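Local coordinates for taurine dioxygenase (Burkholderia ambifaria, PDB 5VN6), which probably acts as a taurine dioxygenase of the TfdA family, a metal-dependent oxygenase that would use iron and 2-oxoglutarate to release sulfite from taurine, at residues M9-L14 with A20-V25; G35-I40 with V63-R68. All blocks are in the same frame, centred on the assembly; numbering follows the deposited sequence.

Contact 1. Residues M9-L14 with A20-V25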
loop_
_atom_site.group_PDB
_atom_site.type_symbol
_atom_site.label_atom_id
_atom_site.label_comp_id
_atom_site.label_asym_id
_atom_site.label_seq_id
_atom_site.Cartn_x
_atom_site.Cartn_y
_atom_site.Cartn_z
ATOM N N MET A 9 -26.737 -2.685 14.672
ATOM C CA MET A 9 -25.636 -1.779 14.374
ATOM C C MET A 9 -25.337 -1.792 12.882
ATOM O O MET A 9 -25.647 -2.761 12.191
ATOM C CB MET A 9 -24.393 -2.164 15.176
ATOM C CG MET A 9 -23.851 -3.571 14.913
ATOM S SD MET A 9 -22.170 -3.829 15.559
ATOM C CE MET A 9 -21.730 -5.364 14.757
ATOM N N ARG A 10 -24.731 -0.715 12.390
ATOM C CA ARG A 10 -24.418 -0.556 10.975
ATOM C C ARG A 10 -22.985 -1.004 10.727
ATOM O O ARG A 10 -22.066 -0.579 11.437
ATOM C CB ARG A 10 -24.612 0.893 10.521
ATOM C CG ARG A 10 -26.029 1.415 10.743
ATOM C CD ARG A 10 -26.324 2.717 9.977
ATOM N NE ARG A 10 -25.561 3.877 10.446
ATOM C CZ ARG A 10 -25.754 4.487 11.616
ATOM N NH1 ARG A 10 -26.677 4.044 12.465
ATOM N NH2 ARG A 10 -25.015 5.538 11.945
ATOM N N VAL A 11 -22.803 -1.891 9.755
ATOM C CA VAL A 11 -21.485 -2.379 9.369
ATOM C C VAL A 11 -21.203 -1.863 7.966
ATOM O O VAL A 11 -21.932 -2.188 7.022
ATOM C CB VAL A 11 -21.404 -3.910 9.421
ATOM C CG1 VAL A 11 -19.999 -4.376 9.014
ATOM C CG2 VAL A 11 -21.778 -4.437 10.816
ATOM N N GLU A 12 -20.148 -1.064 7.824
ATOM C CA GLU A 12 -19.819 -0.433 6.542
ATOM C C GLU A 12 -18.427 -0.839 6.080
ATOM O O GLU A 12 -17.426 -0.271 6.552
ATOM C CB GLU A 12 -19.929 1.089 6.643
ATOM C CG GLU A 12 -21.374 1.610 6.569
ATOM C CD GLU A 12 -21.462 3.108 6.278
ATOM O OE1 GLU A 12 -20.443 3.705 5.857
ATOM O OE2 GLU A 12 -22.551 3.689 6.467
ATOM N N PRO A 13 -18.304 -1.815 5.179
ATOM C CA PRO A 13 -16.971 -2.217 4.709
ATOM C C PRO A 13 -16.251 -1.060 4.031
ATOM O O PRO A 13 -16.869 -0.221 3.377
ATOM C CB PRO A 13 -17.264 -3.355 3.722
ATOM C CG PRO A 13 -18.644 -3.844 4.086
ATOM C CD PRO A 13 -19.381 -2.652 4.623
ATOM N N LEU A 14 -14.934 -0.998 4.230
ATOM C CA LEU A 14 -14.101 0.029 3.615
ATOM C C LEU A 14 -13.597 -0.379 2.238
ATOM O O LEU A 14 -13.356 0.492 1.391
ATOM C CB LEU A 14 -12.890 0.348 4.505
ATOM C CG LEU A 14 -13.070 1.303 5.688
ATOM C CD1 LEU A 14 -13.906 0.651 6.793
ATOM C CD2 LEU A 14 -11.723 1.731 6.218
ATOM N N ALA A 20 -13.983 -2.931 8.104
ATOM C CA ALA A 20 -15.319 -2.352 8.148
ATOM C C ALA A 20 -15.420 -1.423 9.347
ATOM O O ALA A 20 -14.833 -1.692 10.401
ATOM C CB ALA A 20 -16.416 -3.416 8.251
ATOM N N GLU A 21 -16.173 -0.335 9.174
ATOM C CA GLU A 21 -16.459 0.591 10.257
ATOM C C GLU A 21 -17.779 0.205 10.912
ATOM O O GLU A 21 -18.755 -0.135 10.234
ATOM C CB GLU A 21 -16.516 2.052 9.766
ATOM C CG GLU A 21 -16.839 3.026 10.906
ATOM C CD GLU A 21 -16.699 4.512 10.551
ATOM O OE1 GLU A 21 -16.237 4.838 9.440
ATOM O OE2 GLU A 21 -17.096 5.363 11.389
ATOM N N LEU A 22 -17.793 0.249 12.237
ATOM C CA LEU A 22 -18.989 0.005 13.021
ATOM C C LEU A 22 -19.592 1.349 13.394
ATOM O O LEU A 22 -18.907 2.192 13.976
ATOM C CB LEU A 22 -18.645 -0.796 14.280
ATOM C CG LEU A 22 -18.014 -2.174 14.066
ATOM C CD1 LEU A 22 -17.995 -2.944 15.389
ATOM C CD2 LEU A 22 -18.757 -2.958 12.992
ATOM N N LEU A 23 -20.867 1.544 13.069
ATOM C CA LEU A 23 -21.570 2.786 13.350
ATOM C C LEU A 23 -22.724 2.529 14.312
ATOM O O LEU A 23 -23.297 1.435 14.348
ATOM C CB LEU A 23 -22.102 3.423 12.066
ATOM C CG LEU A 23 -20.999 3.743 11.047
ATOM C CD1 LEU A 23 -21.492 3.465 9.668
ATOM C CD2 LEU A 23 -20.588 5.196 11.164
ATOM N N GLY A 24 -23.066 3.559 15.086
ATOM C CA GLY A 24 -24.068 3.402 16.126
ATOM C C GLY A 24 -23.665 2.419 17.198
ATOM O O GLY A 24 -24.523 1.719 17.743
ATOM N N VAL A 25 -22.372 2.334 17.507
ATOM C CA VAL A 25 -21.849 1.366 18.460
ATOM C C VAL A 25 -20.990 2.094 19.480
ATOM O O VAL A 25 -20.029 2.780 19.116
ATOM C CB VAL A 25 -21.012 0.271 17.772
ATOM C CG1 VAL A 25 -20.202 -0.494 18.807
ATOM C CG2 VAL A 25 -21.898 -0.661 16.998
#
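Arg10 to Pro13 run antiparallel to Ala20 to Leu23, the N-to-C directions of the two short strands 158° apart and their axes 4.3 Å from each other at the closest point. Arg10 with Leu23 and Glu12 with Glu21 are the hydrogen-bonded pairs. In the first, Leu23 N reaches Arg10 O at 2.9 Å, while the return bond from Arg10 N to Leu23 O is longer, 3.2 Å. Both bonds between the glutamates are short and nearly straight, though Glu21 N sits well above the carbonyl plane of Glu12. The side chains sort by face. On the one carrying Arg10, Glu12, Glu21 and Leu23, the arginine is bent at chi3 (-67°), which folds its guanidinium back over Leu23; CB of that leucine lies against the guanidinium face, 3.6 Å from Arg10 NH2. Leu23 CD1 turns instead to the Glu12 carboxylate, 3.4 Å from OE2, so this leucine touches the arginine with CB and the glutamate with CD1. The other face is apolar: Val11 and Leu22 run alongside each other in the same direction, with Val11 CG2 4.0 Å from Leu22 CD2, and Val11 CG1 rests on the Ala20 methyl at 3.8 Å. This face packs on helix 34-47, where Val11 meets Gln43 and His47. Beyond the paired residues, Met9 CB presses tightly on Val25 CG2, and at the other end Leu14 CD1 covers the backbone of Ala20 and Glu21. Ala20 and Leu22 also bond through their backbones to strand 49-52, whereas strand 10-13 is outermost within the chain. The whole is a beta hairpin forming the edge of the large mixed sheet in this cupin-clan, double-stranded beta-helix type of fold.

Contact 2. Residues G35-I40 with V63-R68; sequences GLFAEI and VAFARR
Two helices of the N-terminal part of this TfdA-family fold, 34-47 and 59-67, meet here through a small aromatic cluster, with Arg68 over a face of Phe37 and Phe65 at its edge. The main touch is a CH-pi contact: Arg68 CB stands over the Phe37 ring, 3.5 Å from its centroid and 23° off the normal. From there the arginine bends at chi2 (-82°) and again at chi3, running back past the phenylalanine in the opposite direction, until the guanidinium lies over Phe37 CB, its plane 21° from that of the ring. Arg68 NH2 is held at this spot by a salt bridge to Asp34 and a hydrogen bond to Ala30 O, which probably help to set the turn of the guanidinium. Phe65 CE1 lies 4.1 Å from Phe37 CD1, and Phe69 adds an edge-to-face partner. Phe65 also packs on Leu27 and Ala30 of helix 27-32 and on Val120 of strand 118-125, joining the helices to the main sheet. One turn on from Phe37, Ile40 meets the edge of the Phe65 ring, with Ile40 CG2 4.2 Å from Phe65 CZ.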
loop_
_atom_site.group_PDB
_atom_site.type_symbol
_atom_site.label_atom_id
_atom_site.label_comp_id
_atom_site.label_asym_id
_atom_site.label_seq_id
_atom_site.Cartn_x
_atom_site.Cartn_y
_atom_site.Cartn_z
ATOM N N GLY A 35 -25.210 -9.907 23.569
ATOM C CA GLY A 35 -25.605 -9.951 22.171
ATOM C C GLY A 35 -24.802 -8.988 21.316
ATOM O O GLY A 35 -24.296 -9.359 20.251
ATOM N N LEU A 36 -24.616 -7.755 21.799
ATOM C CA LEU A 36 -23.815 -6.802 21.040
ATOM C C LEU A 36 -22.385 -7.304 20.880
ATOM O O LEU A 36 -21.805 -7.214 19.789
ATOM C CB LEU A 36 -23.836 -5.424 21.705
ATOM C CG LEU A 36 -22.901 -4.401 21.036
ATOM C CD1 LEU A 36 -23.268 -4.212 19.568
ATOM C CD2 LEU A 36 -22.917 -3.066 21.747
ATOM N N PHE A 37 -21.799 -7.854 21.948
ATOM C CA PHE A 37 -20.431 -8.343 21.819
ATOM C C PHE A 37 -20.336 -9.507 20.845
ATOM O O PHE A 37 -19.358 -9.606 20.095
ATOM C CB PHE A 37 -19.838 -8.782 23.156
ATOM C CG PHE A 37 -18.443 -9.285 22.996
ATOM C CD1 PHE A 37 -17.417 -8.398 22.746
ATOM C CD2 PHE A 37 -18.170 -10.642 22.990
ATOM C CE1 PHE A 37 -16.133 -8.834 22.538
ATOM C CE2 PHE A 37 -16.883 -11.094 22.781
ATOM C CZ PHE A 37 -15.861 -10.188 22.554
ATOM N N ALA A 38 -21.303 -10.432 20.892
ATOM C CA ALA A 38 -21.301 -11.561 19.964
ATOM C C ALA A 38 -21.255 -11.093 18.511
ATOM O O ALA A 38 -20.464 -11.601 17.705
ATOM C CB ALA A 38 -22.529 -12.443 20.209
ATOM N N GLU A 39 -22.087 -10.110 18.163
ATOM C CA GLU A 39 -22.104 -9.607 16.794
ATOM C C GLU A 39 -20.771 -8.963 16.412
ATOM O O GLU A 39 -20.241 -9.212 15.324
ATOM C CB GLU A 39 -23.254 -8.620 16.621
ATOM C CG GLU A 39 -24.398 -9.153 15.771
ATOM C CD GLU A 39 -24.006 -9.396 14.318
ATOM O OE1 GLU A 39 -23.972 -10.574 13.906
ATOM O OE2 GLU A 39 -23.731 -8.414 13.591
ATOM N N ILE A 40 -20.212 -8.136 17.298
ATOM C CA ILE A 40 -18.910 -7.534 17.039
ATOM C C ILE A 40 -17.868 -8.614 16.788
ATOM O O ILE A 40 -17.038 -8.503 15.878
ATOM C CB ILE A 40 -18.506 -6.629 18.215
ATOM C CG1 ILE A 40 -19.477 -5.448 18.336
ATOM C CG2 ILE A 40 -17.062 -6.167 18.058
ATOM C CD1 ILE A 40 -19.125 -4.475 19.462
ATOM N N VAL A 63 -10.080 -1.652 28.551
ATOM C CA VAL A 63 -9.522 -2.907 29.030
ATOM C C VAL A 63 -10.608 -3.974 29.124
ATOM O O VAL A 63 -10.436 -5.099 28.646
ATOM C CB VAL A 63 -8.836 -2.667 30.389
ATOM C CG1 VAL A 63 -8.720 -3.951 31.185
ATOM C CG2 VAL A 63 -7.465 -2.033 30.167
ATOM N N ALA A 64 -11.745 -3.633 29.734
ATOM C CA ALA A 64 -12.817 -4.608 29.909
ATOM C C ALA A 64 -13.420 -5.051 28.576
ATOM O O ALA A 64 -13.850 -6.204 28.447
ATOM C CB ALA A 64 -13.900 -4.040 30.821
ATOM N N PHE A 65 -13.473 -4.164 27.578
ATOM C CA PHE A 65 -13.941 -4.598 26.264
ATOM C C PHE A 65 -12.975 -5.602 25.651
ATOM O O PHE A 65 -13.397 -6.639 25.128
ATOM C CB PHE A 65 -14.138 -3.403 25.326
ATOM C CG PHE A 65 -14.389 -3.796 23.882
ATOM C CD1 PHE A 65 -15.621 -4.298 23.487
ATOM C CD2 PHE A 65 -13.387 -3.678 22.923
ATOM C CE1 PHE A 65 -15.852 -4.670 22.158
ATOM C CE2 PHE A 65 -13.617 -4.042 21.598
ATOM C CZ PHE A 65 -14.861 -4.539 21.219
ATOM N N ALA A 66 -11.669 -5.306 25.696
ATOM C CA ALA A 66 -10.687 -6.205 25.094
ATOM C C ALA A 66 -10.667 -7.555 25.791
ATOM O O ALA A 66 -10.431 -8.588 25.156
ATOM C CB ALA A 66 -9.302 -5.577 25.145
ATOM N N ARG A 67 -10.917 -7.554 27.099
ATOM C CA ARG A 67 -10.916 -8.768 27.900
ATOM C C ARG A 67 -12.023 -9.735 27.470
ATOM O O ARG A 67 -11.903 -10.947 27.666
ATOM C CB ARG A 67 -11.062 -8.349 29.366
ATOM C CG ARG A 67 -11.181 -9.441 30.345
ATOM C CD ARG A 67 -9.871 -10.150 30.505
ATOM N NE ARG A 67 -10.051 -11.222 31.470
ATOM C CZ ARG A 67 -10.620 -12.381 31.172
ATOM N NH1 ARG A 67 -11.050 -12.600 29.930
ATOM N NH2 ARG A 67 -10.768 -13.314 32.110
ATOM N N ARG A 68 -13.095 -9.219 26.870
ATOM C CA ARG A 68 -14.139 -10.061 26.291
ATOM C C ARG A 68 -13.625 -11.000 25.202
ATOM O O ARG A 68 -14.290 -11.994 24.897
ATOM C CB ARG A 68 -15.236 -9.179 25.707
ATOM C CG ARG A 68 -16.021 -8.399 26.709
ATOM C CD ARG A 68 -17.084 -9.273 27.291
ATOM N NE ARG A 68 -18.418 -8.777 26.981
ATOM C CZ ARG A 68 -19.505 -9.540 26.942
ATOM N NH1 ARG A 68 -19.422 -10.841 27.193
ATOM N NH2 ARG A 68 -20.679 -8.999 26.657
#

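Overall arrangement
Helix 34-47 ties the two contacts together, since it supplies residues 35-40 to contact 2 and the same residues reach the hairpin of contact 1. Their centres are about 15 Å apart, yet they touch directly: Leu22 CD1 lies 4.1 Å from Ile40 CG1, and Met9 SD 4.2 Å from Leu36 CD1. Met9 CE also approaches Glu39 OE2, at 3.8 Å. Along the chain they follow in series, the hairpin closing before the helix pair opens. Both sit on the same side of the chain's centre and away from the magnesium ion bound by His106, Asp108 and His266; contact 1 is at the surface, contact 2 buried.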